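Long-range contacts in SusD homolog (Bacteroides thetaiotaomicron VPI-5482, PDB 3IHV), which probably binds glycans at the outer membrane of its gut bacterium, as SusD family members do, for import through a partner transporter: residues 138-143 and 155-160; 268-273 and 380-385; 418-423 and 449-454. One frame throughout, in Å; residues are numbered along the deposited sequence. Where two conformers were deposited one is given.

Contact 1: 138-143 and 155-160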
loop_
_atom_site.group_PDB
_atom_site.type_symbol
_atom_site.label_atom_id
_atom_site.label_comp_id
_atom_site.label_asym_id
_atom_site.label_seq_id
_atom_site.Cartn_x
_atom_site.Cartn_y
_atom_site.Cartn_z
ATOM N N VAL A 138 -13.236 -3.383 -15.258
ATOM C CA VAL A 138 -12.041 -3.904 -15.875
ATOM C C VAL A 138 -12.346 -5.220 -16.607
ATOM O O VAL A 138 -13.428 -5.820 -16.453
ATOM C CB VAL A 138 -10.917 -4.051 -14.824
ATOM C CG1 VAL A 138 -10.606 -2.631 -14.096
ATOM C CG2 VAL A 138 -11.189 -5.213 -13.858
ATOM N N VAL A 139 -11.395 -5.611 -17.431
ATOM C CA VAL A 139 -11.485 -6.849 -18.198
ATOM C C VAL A 139 -10.905 -8.018 -17.408
ATOM O O VAL A 139 -9.780 -7.941 -16.859
ATOM C CB VAL A 139 -10.697 -6.763 -19.541
ATOM C CG1 VAL A 139 -10.844 -8.065 -20.335
ATOM C CG2 VAL A 139 -11.155 -5.606 -20.384
ATOM N N LEU A 140 -11.668 -9.112 -17.382
ATOM C CA LEU A 140 -11.157 -10.387 -16.870
ATOM C C LEU A 140 -10.403 -11.030 -18.034
ATOM O O LEU A 140 -11.018 -11.623 -18.932
ATOM C CB LEU A 140 -12.269 -11.314 -16.394
ATOM C CG LEU A 140 -12.873 -10.980 -15.039
ATOM C CD1 LEU A 140 -14.128 -11.792 -14.707
ATOM C CD2 LEU A 140 -11.796 -11.180 -13.971
HETATM N N MSE A 141 -9.072 -10.904 -18.016
HETATM C CA MSE A 141 -8.175 -11.440 -19.032
HETATM C C MSE A 141 -7.711 -12.795 -18.519
HETATM O O MSE A 141 -6.648 -12.916 -17.882
HETATM C CB MSE A 141 -6.996 -10.478 -19.243
HETATM C CG MSE A 141 -6.251 -10.676 -20.495
HETATM SE SE MSE A 141 -7.265 -10.141 -22.086
HETATM C CE MSE A 141 -7.289 -8.265 -21.855
ATOM N N THR A 142 -8.510 -13.811 -18.816
ATOM C CA THR A 142 -8.340 -15.099 -18.146
ATOM C C THR A 142 -7.351 -16.076 -18.692
ATOM O O THR A 142 -7.142 -17.147 -18.091
ATOM C CB THR A 142 -9.683 -15.773 -17.986
ATOM O OG1 THR A 142 -10.318 -15.854 -19.260
ATOM C CG2 THR A 142 -10.539 -14.956 -17.017
ATOM N N SER A 143 -6.728 -15.734 -19.807
ATOM C CA SER A 143 -5.695 -16.585 -20.380
ATOM C C SER A 143 -4.726 -15.754 -21.181
ATOM O O SER A 143 -5.020 -14.614 -21.545
ATOM C CB SER A 143 -6.318 -17.659 -21.262
ATOM O OG SER A 143 -6.821 -17.101 -22.456
ATOM N N VAL A 155 -14.413 -6.911 -23.239
ATOM C CA VAL A 155 -15.517 -6.299 -22.536
ATOM C C VAL A 155 -15.176 -6.210 -21.060
ATOM O O VAL A 155 -14.462 -7.071 -20.499
ATOM C CB VAL A 155 -16.839 -7.060 -22.707
ATOM C CG1 VAL A 155 -17.279 -7.053 -24.172
ATOM C CG2 VAL A 155 -16.737 -8.471 -22.174
ATOM N N GLN A 156 -15.666 -5.151 -20.443
ATOM C CA GLN A 156 -15.491 -4.936 -19.022
ATOM C C GLN A 156 -16.450 -5.836 -18.272
ATOM O O GLN A 156 -17.594 -5.982 -18.681
ATOM C CB GLN A 156 -15.777 -3.468 -18.719
ATOM C CG GLN A 156 -14.663 -2.562 -19.209
ATOM C CD GLN A 156 -15.147 -1.146 -19.436
ATOM O OE1 GLN A 156 -16.064 -0.908 -20.234
ATOM N NE2 GLN A 156 -14.529 -0.188 -18.738
ATOM N N SER A 157 -15.978 -6.459 -17.195
ATOM C CA SER A 157 -16.837 -7.294 -16.354
ATOM C C SER A 157 -17.426 -6.479 -15.204
ATOM O O SER A 157 -16.834 -5.511 -14.766
ATOM C CB SER A 157 -16.041 -8.479 -15.784
ATOM O OG SER A 157 -15.935 -9.497 -16.779
ATOM N N ALA A 158 -18.578 -6.906 -14.714
ATOM C CA ALA A 158 -19.155 -6.349 -13.493
ATOM C C ALA A 158 -18.110 -6.512 -12.363
ATOM O O ALA A 158 -17.459 -7.561 -12.264
ATOM C CB ALA A 158 -20.464 -7.098 -13.134
ATOM N N PRO A 159 -17.939 -5.502 -11.509
ATOM C CA PRO A 159 -16.935 -5.628 -10.460
ATOM C C PRO A 159 -17.158 -6.857 -9.564
ATOM O O PRO A 159 -16.197 -7.426 -9.070
ATOM C CB PRO A 159 -17.074 -4.330 -9.663
ATOM C CG PRO A 159 -18.345 -3.715 -10.118
ATOM C CD PRO A 159 -18.569 -4.168 -11.499
ATOM N N GLU A 160 -18.421 -7.248 -9.399
ATOM C CA GLU A 160 -18.785 -8.411 -8.604
ATOM C C GLU A 160 -18.150 -9.674 -9.158
ATOM O O GLU A 160 -17.701 -10.528 -8.389
ATOM C CB GLU A 160 -20.302 -8.657 -8.628
ATOM C CG GLU A 160 -21.107 -7.665 -7.915
ATOM C CD GLU A 160 -21.546 -6.456 -8.743
ATOM O OE1 GLU A 160 -20.974 -6.210 -9.816
ATOM O OE2 GLU A 160 -22.489 -5.748 -8.265
HETATM O O HOH W 1 -14.741 -4.558 -13.069
HETATM O O HOH W 2 -14.205 -9.073 -18.832
#
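The backbones of 138-143 and 155-160 come closest at Val139 and Gln156, whose CA atoms are 4.5 Å apart, and beside them Ser157 N bonds to Val138 O at 2.7 Å. This bond is nearly straight at the hydrogen (168°), with the donor tilted 27° out of the carbonyl plane. Gln156 CA adds a CA-H...O contact to Val138 O at 3.4 Å. Two waters add bridges between the chains. Water 1 accepts from Val138 N and donates to Ser157 O. Water 2 takes the N-H of Leu140 at 2.9 Å from Leu140 N. It donates to Val155 O, 2.6 Å from the water oxygen. Ser157 OG is its third partner, at 2.7 Å. The single direct bond is thus joined by two bridges, and three groups hold water 2 in place. Ser157 OG stands anti to its own carbonyl carbon (chi1 -80°). This puts the hydroxyl beside both the water and the tip of Leu140, with Leu140 CD1 3.6 Å from Ser157 OG. The two methyls of Val139 straddle Val155 O, the nearer being Val139 CG2 at 3.6 Å from Val155 O. Gln156 reaches past the contact with an extended side chain. Its OE1 accepts from Asn530 N and its NE2 donates to Asn137 O, so both ends of the amide are used. The contact fastens the loop after helix 107-135 to the lead-in of helix 159-176, with Ala158 at that helix's N-cap position. The side chain of Val138 packs on Trp81 and Tyr85 of helix 75-101 and on Leu131 of helix 107-135. Leu140 packs on Tyr128 of helix 107-135 and Tyr165 of helix 159-176. Three helices thus contribute side chains against the loop.

Contact 2: 268-273 and 380-385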
loop_
_atom_site.group_PDB
_atom_site.type_symbol
_atom_site.label_atom_id
_atom_site.label_comp_id
_atom_site.label_asym_id
_atom_site.label_seq_id
_atom_site.Cartn_x
_atom_site.Cartn_y
_atom_site.Cartn_z
ATOM N N PRO A 268 22.795 -4.040 -5.862
ATOM C CA PRO A 268 24.033 -3.360 -5.431
ATOM C C PRO A 268 24.349 -2.122 -6.294
ATOM O O PRO A 268 25.143 -1.262 -5.902
ATOM C CB PRO A 268 25.126 -4.411 -5.667
ATOM C CG PRO A 268 24.526 -5.363 -6.691
ATOM C CD PRO A 268 23.039 -5.372 -6.436
ATOM N N THR A 269 23.755 -2.066 -7.483
ATOM C CA THR A 269 23.974 -0.970 -8.409
ATOM C C THR A 269 22.665 -0.519 -9.040
ATOM O O THR A 269 21.648 -1.238 -8.990
ATOM C CB THR A 269 24.879 -1.444 -9.530
ATOM O OG1 THR A 269 24.251 -2.569 -10.175
ATOM C CG2 THR A 269 26.260 -1.879 -8.971
ATOM N N VAL A 270 22.710 0.673 -9.648
ATOM C CA VAL A 270 21.549 1.240 -10.356
ATOM C C VAL A 270 21.957 1.654 -11.772
ATOM O O VAL A 270 21.466 2.656 -12.286
ATOM C CB VAL A 270 20.932 2.465 -9.599
ATOM C CG1 VAL A 270 20.181 2.013 -8.384
ATOM C CG2 VAL A 270 22.024 3.489 -9.259
ATOM N N SER A 271 22.828 0.889 -12.417
ATOM C CA SER A 271 23.313 1.255 -13.759
ATOM C C SER A 271 22.719 0.421 -14.896
ATOM O O SER A 271 23.201 0.493 -16.034
ATOM C CB SER A 271 24.826 1.123 -13.789
ATOM O OG SER A 271 25.195 -0.211 -13.517
ATOM N N GLY A 272 21.661 -0.334 -14.592
ATOM C CA GLY A 272 21.020 -1.219 -15.549
ATOM C C GLY A 272 19.674 -0.672 -15.974
ATOM O O GLY A 272 19.256 0.401 -15.547
ATOM N N ASN A 273 18.990 -1.395 -16.838
ATOM C CA ASN A 273 17.715 -0.889 -17.303
ATOM C C ASN A 273 16.559 -1.489 -16.552
ATOM O O ASN A 273 15.451 -0.991 -16.663
ATOM C CB ASN A 273 17.526 -1.109 -18.800
ATOM C CG ASN A 273 16.592 -0.057 -19.409
ATOM O OD1 ASN A 273 16.810 1.171 -19.271
ATOM N ND2 ASN A 273 15.520 -0.531 -20.052
ATOM N N ASN A 380 26.277 0.672 3.495
ATOM C CA ASN A 380 26.594 1.459 2.310
ATOM C C ASN A 380 26.273 0.677 1.055
ATOM O O ASN A 380 26.541 -0.521 0.979
ATOM C CB ASN A 380 28.065 1.822 2.289
ATOM C CG ASN A 380 28.422 2.813 3.353
ATOM O OD1 ASN A 380 29.421 2.644 4.047
ATOM N ND2 ASN A 380 27.603 3.856 3.502
ATOM N N SER A 381 25.678 1.355 0.088
ATOM C CA SER A 381 25.345 0.733 -1.176
ATOM C C SER A 381 25.502 1.797 -2.251
ATOM O O SER A 381 26.386 2.664 -2.158
ATOM C CB SER A 381 23.945 0.137 -1.127
ATOM O OG SER A 381 23.720 -0.642 -2.304
ATOM N N PHE A 382 24.660 1.780 -3.263
ATOM C CA PHE A 382 24.808 2.776 -4.282
ATOM C C PHE A 382 24.333 4.145 -3.745
ATOM O O PHE A 382 23.540 4.234 -2.799
ATOM C CB PHE A 382 24.069 2.347 -5.540
ATOM C CG PHE A 382 22.585 2.160 -5.329
ATOM C CD1 PHE A 382 21.730 3.234 -5.386
ATOM C CD2 PHE A 382 22.064 0.916 -5.095
ATOM C CE1 PHE A 382 20.392 3.077 -5.205
ATOM C CE2 PHE A 382 20.696 0.743 -4.918
ATOM C CZ PHE A 382 19.869 1.819 -4.972
ATOM N N ILE A 383 24.854 5.199 -4.358
ATOM C CA ILE A 383 24.453 6.563 -4.055
ATOM C C ILE A 383 23.604 6.951 -5.229
ATOM O O ILE A 383 24.064 6.869 -6.376
ATOM C CB ILE A 383 25.675 7.482 -3.975
ATOM C CG1 ILE A 383 26.549 7.058 -2.789
ATOM C CG2 ILE A 383 25.258 8.982 -3.906
ATOM C CD1 ILE A 383 27.776 7.932 -2.590
ATOM N N ASN A 384 22.362 7.322 -4.978
ATOM C CA ASN A 384 21.474 7.714 -6.058
ATOM C C ASN A 384 20.478 8.718 -5.487
ATOM O O ASN A 384 20.114 8.646 -4.319
ATOM C CB ASN A 384 20.780 6.509 -6.712
ATOM C CG ASN A 384 20.001 6.898 -7.945
ATOM O OD1 ASN A 384 18.814 7.231 -7.844
ATOM N ND2 ASN A 384 20.688 6.981 -9.110
ATOM N N ASN A 385 20.067 9.679 -6.288
ATOM C CA ASN A 385 19.158 10.702 -5.771
ATOM C C ASN A 385 17.676 10.353 -5.887
ATOM O O ASN A 385 16.816 11.096 -5.404
ATOM C CB ASN A 385 19.427 12.032 -6.479
ATOM C CG ASN A 385 20.822 12.607 -6.164
ATOM O OD1 ASN A 385 21.453 12.251 -5.170
ATOM N ND2 ASN A 385 21.295 13.519 -7.019
#
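Asn384, whose ND2 rests against Val270, has its OD1 gripped by two backbone N-H groups, those of Asp386 and Lys387. The bond to Asp386 N, two residues on, makes this an Asx turn. It should limit rotation of the amide, and ND2 is left facing the valine. Asn384 ND2 lies 3.7 Å from Val270 CG2, a van der Waals touch. No hydrogen bond joins the two segments. The main contact is apolar. Val270 CG1 sits over the centre of the Phe382 ring as a CH-pi contact, 3.4 Å from the ring centroid and 14° off its normal. Val270 CG2 lies on the same side of the ring, off centre, 3.9 Å from Phe382 CD1. One valine therefore presses a methyl on the ring, and its other methyl touches both the ring and the amide. Phe382 CG lies between its own backbone N and carbonyl carbon (chi1 61°), which turns the ring across to the valine. Pro268 O borders the edge of the ring near its plane, 3.9 Å from Phe382 CD2. The backbones run nearly parallel here, 12° apart, but without hydrogen bonds between them; the CA atoms of Thr269 and Phe382 are 5.6 Å from each other. Phe382 also touches Val277 and Asn389, and Asn389 belongs to a sodium site with Phe265 and Asn391. Lys282 NZ donates to Asn384 O. This is a surface contact between two loops. One follows strand 259-263; the other precedes strand 392-396, the antiparallel partner of 259-263.

Contact 3: 418-423 and 449-454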
loop_
_atom_site.group_PDB
_atom_site.type_symbol
_atom_site.label_atom_id
_atom_site.label_comp_id
_atom_site.label_asym_id
_atom_site.label_seq_id
_atom_site.Cartn_x
_atom_site.Cartn_y
_atom_site.Cartn_z
ATOM N N GLU A 418 -13.999 -9.607 20.634
ATOM C CA GLU A 418 -12.966 -9.876 19.647
ATOM C C GLU A 418 -12.579 -8.613 18.897
ATOM O O GLU A 418 -11.393 -8.374 18.634
ATOM C CB GLU A 418 -13.390 -10.966 18.685
ATOM C CG GLU A 418 -13.382 -12.319 19.325
ATOM C CD GLU A 418 -14.498 -12.539 20.319
ATOM O OE1 GLU A 418 -15.692 -12.190 20.045
ATOM O OE2 GLU A 418 -14.178 -13.094 21.396
ATOM N N ALA A 419 -13.570 -7.785 18.601
ATOM C CA ALA A 419 -13.308 -6.500 17.937
ATOM C C ALA A 419 -12.445 -5.595 18.840
ATOM O O ALA A 419 -11.439 -5.053 18.393
ATOM C CB ALA A 419 -14.585 -5.817 17.568
ATOM N N TYR A 420 -12.834 -5.468 20.094
ATOM C CA TYR A 420 -12.049 -4.695 21.041
ATOM C C TYR A 420 -10.636 -5.235 21.233
ATOM O O TYR A 420 -9.675 -4.479 21.282
ATOM C CB TYR A 420 -12.763 -4.627 22.385
ATOM C CG TYR A 420 -13.675 -3.442 22.540
ATOM C CD1 TYR A 420 -13.137 -2.191 22.772
ATOM C CD2 TYR A 420 -15.061 -3.573 22.514
ATOM C CE1 TYR A 420 -13.963 -1.094 22.958
ATOM C CE2 TYR A 420 -15.883 -2.488 22.716
ATOM C CZ TYR A 420 -15.318 -1.252 22.916
ATOM O OH TYR A 420 -16.097 -0.153 23.127
ATOM N N ASN A 421 -10.505 -6.555 21.344
ATOM C CA ASN A 421 -9.195 -7.153 21.542
ATOM C C ASN A 421 -8.263 -6.875 20.372
ATOM O O ASN A 421 -7.069 -6.622 20.579
ATOM C CB ASN A 421 -9.292 -8.668 21.819
ATOM C CG ASN A 421 -9.886 -8.995 23.186
ATOM O OD1 ASN A 421 -9.921 -8.163 24.099
ATOM N ND2 ASN A 421 -10.360 -10.227 23.335
ATOM N N ALA A 422 -8.807 -6.898 19.156
ATOM C CA ALA A 422 -8.008 -6.701 17.942
ATOM C C ALA A 422 -7.508 -5.268 17.867
ATOM O O ALA A 422 -6.287 -5.034 17.714
ATOM C CB ALA A 422 -8.820 -7.066 16.689
ATOM N N ILE A 423 -8.417 -4.311 18.033
ATOM C CA ILE A 423 -8.026 -2.878 18.009
ATOM C C ILE A 423 -7.115 -2.504 19.214
ATOM O O ILE A 423 -6.115 -1.798 19.042
ATOM C CB ILE A 423 -9.207 -1.886 17.820
ATOM C CG1 ILE A 423 -8.620 -0.475 17.575
ATOM C CG2 ILE A 423 -10.197 -1.905 18.989
ATOM C CD1 ILE A 423 -9.535 0.491 16.854
ATOM N N THR A 449 -21.576 3.277 15.751
ATOM C CA THR A 449 -21.079 4.497 15.131
ATOM C C THR A 449 -19.768 4.983 15.688
ATOM O O THR A 449 -18.854 5.316 14.930
ATOM C CB THR A 449 -22.099 5.602 15.297
ATOM O OG1 THR A 449 -23.301 5.170 14.656
ATOM C CG2 THR A 449 -21.586 6.909 14.656
ATOM N N SER A 450 -19.664 5.023 17.014
ATOM C CA SER A 450 -18.454 5.523 17.622
ATOM C C SER A 450 -17.290 4.551 17.479
ATOM O O SER A 450 -16.134 4.970 17.375
ATOM C CB SER A 450 -18.709 5.944 19.078
ATOM O OG SER A 450 -19.117 4.851 19.900
ATOM N N PHE A 451 -17.571 3.249 17.475
ATOM C CA PHE A 451 -16.486 2.277 17.257
ATOM C C PHE A 451 -15.985 2.380 15.820
ATOM O O PHE A 451 -14.766 2.344 15.555
ATOM C CB PHE A 451 -16.967 0.874 17.576
ATOM C CG PHE A 451 -15.863 -0.114 17.635
ATOM C CD1 PHE A 451 -15.208 -0.356 18.833
ATOM C CD2 PHE A 451 -15.507 -0.826 16.498
ATOM C CE1 PHE A 451 -14.178 -1.307 18.898
ATOM C CE2 PHE A 451 -14.510 -1.775 16.544
ATOM C CZ PHE A 451 -13.832 -2.009 17.741
ATOM N N ARG A 452 -16.910 2.562 14.898
ATOM C CA ARG A 452 -16.566 2.751 13.498
ATOM C C ARG A 452 -15.620 3.951 13.327
ATOM O O ARG A 452 -14.580 3.859 12.641
ATOM C CB ARG A 452 -17.819 2.935 12.670
ATOM C CG ARG A 452 -17.477 3.236 11.179
ATOM C CD ARG A 452 -18.683 3.510 10.342
ATOM N NE ARG A 452 -19.543 2.363 10.230
ATOM C CZ ARG A 452 -20.759 2.255 10.750
ATOM N NH1 ARG A 452 -21.325 3.243 11.442
ATOM N NH2 ARG A 452 -21.414 1.130 10.596
ATOM N N GLU A 453 -15.963 5.065 13.985
ATOM C CA GLU A 453 -15.167 6.286 13.923
ATOM C C GLU A 453 -13.799 6.018 14.518
ATOM O O GLU A 453 -12.771 6.430 13.923
ATOM C CB GLU A 453 -15.891 7.436 14.656
ATOM N N ALA A 454 -13.754 5.275 15.637
ATOM C CA ALA A 454 -12.473 4.952 16.280
ATOM C C ALA A 454 -11.596 4.112 15.394
ATOM O O ALA A 454 -10.379 4.373 15.300
ATOM C CB ALA A 454 -12.681 4.217 17.664
#
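Phe451 meets Ala419, Tyr420 and Ile423 with the outer end of its ring. Against Tyr420 it makes a T-shaped stack: the Phe451 edge points at the Tyr420 face, with centroids 5.2 Å apart and planes at 69°. Phe451 CE1 stands over the centre of the tyrosine ring, 4.1 Å from Tyr420 CE1. The far corner, Phe451 CZ, touches two methyls. Ile423 CG2 lies 3.8 Å from Phe451 CZ, and Ala419 CB lies 3.9 Å from Phe451 CZ. Ala419 O lies in the ring plane, at its edge. Phe451 CG is anti to the backbone N (chi1 -169°), which sends the ring straight across to the other helix. The Ile423 and Phe451 side chains lie alongside each other, pointing opposite ways, and Ile423 CD1 comes 4.3 Å from Ala454 O. An alanine in place of Phe451 would probably open a gap between the helices and leave the Tyr420 face without its edge-on partner. The axes of the segments 418-423 and 449-454 approach to 12.3 Å, 23° from parallel. Tyr420 is positioned in turn by its hydroxyl. Tyr420 OH is hydrogen-bonded to both Pro443 O and Leu446 N, in the loop before helix 448-463, which should hold the far end of the ring. Pro415 touches both aromatic side chains. Farther out, Arg452 makes salt bridges with Glu448 and with Glu410 of helix 397-412. Helix 397-412 also borders the apolar layer: its Asn409 touches Phe451 and its Leu402 touches Ile423. Helices 397-412, 417-430 and 448-463 thus pack together around this buried contact, consistent with the helical, TPR-like core of SusD-family proteins.

The contacts follow one another along the chain: contact 1 closes before contact 2 opens, and contact 2 before contact 3. None touches another. Centres of contacts 1 and 2 are 39 Å apart, those of 1 and 3 are 35 Å, and those of 2 and 3 are 44 Å. Contact 1 lies in the N-terminal part of the chain, among helices 75-101, 107-135 and 159-176. Contacts 2 and 3 come later and sit on opposite sides of the chain's centre. Contact 2 joins surface loops near a sodium ion; contact 3 is buried between helices. Each therefore joins a different part of the largely helical SusD-type fold: two helical regions and a pair of surface loops.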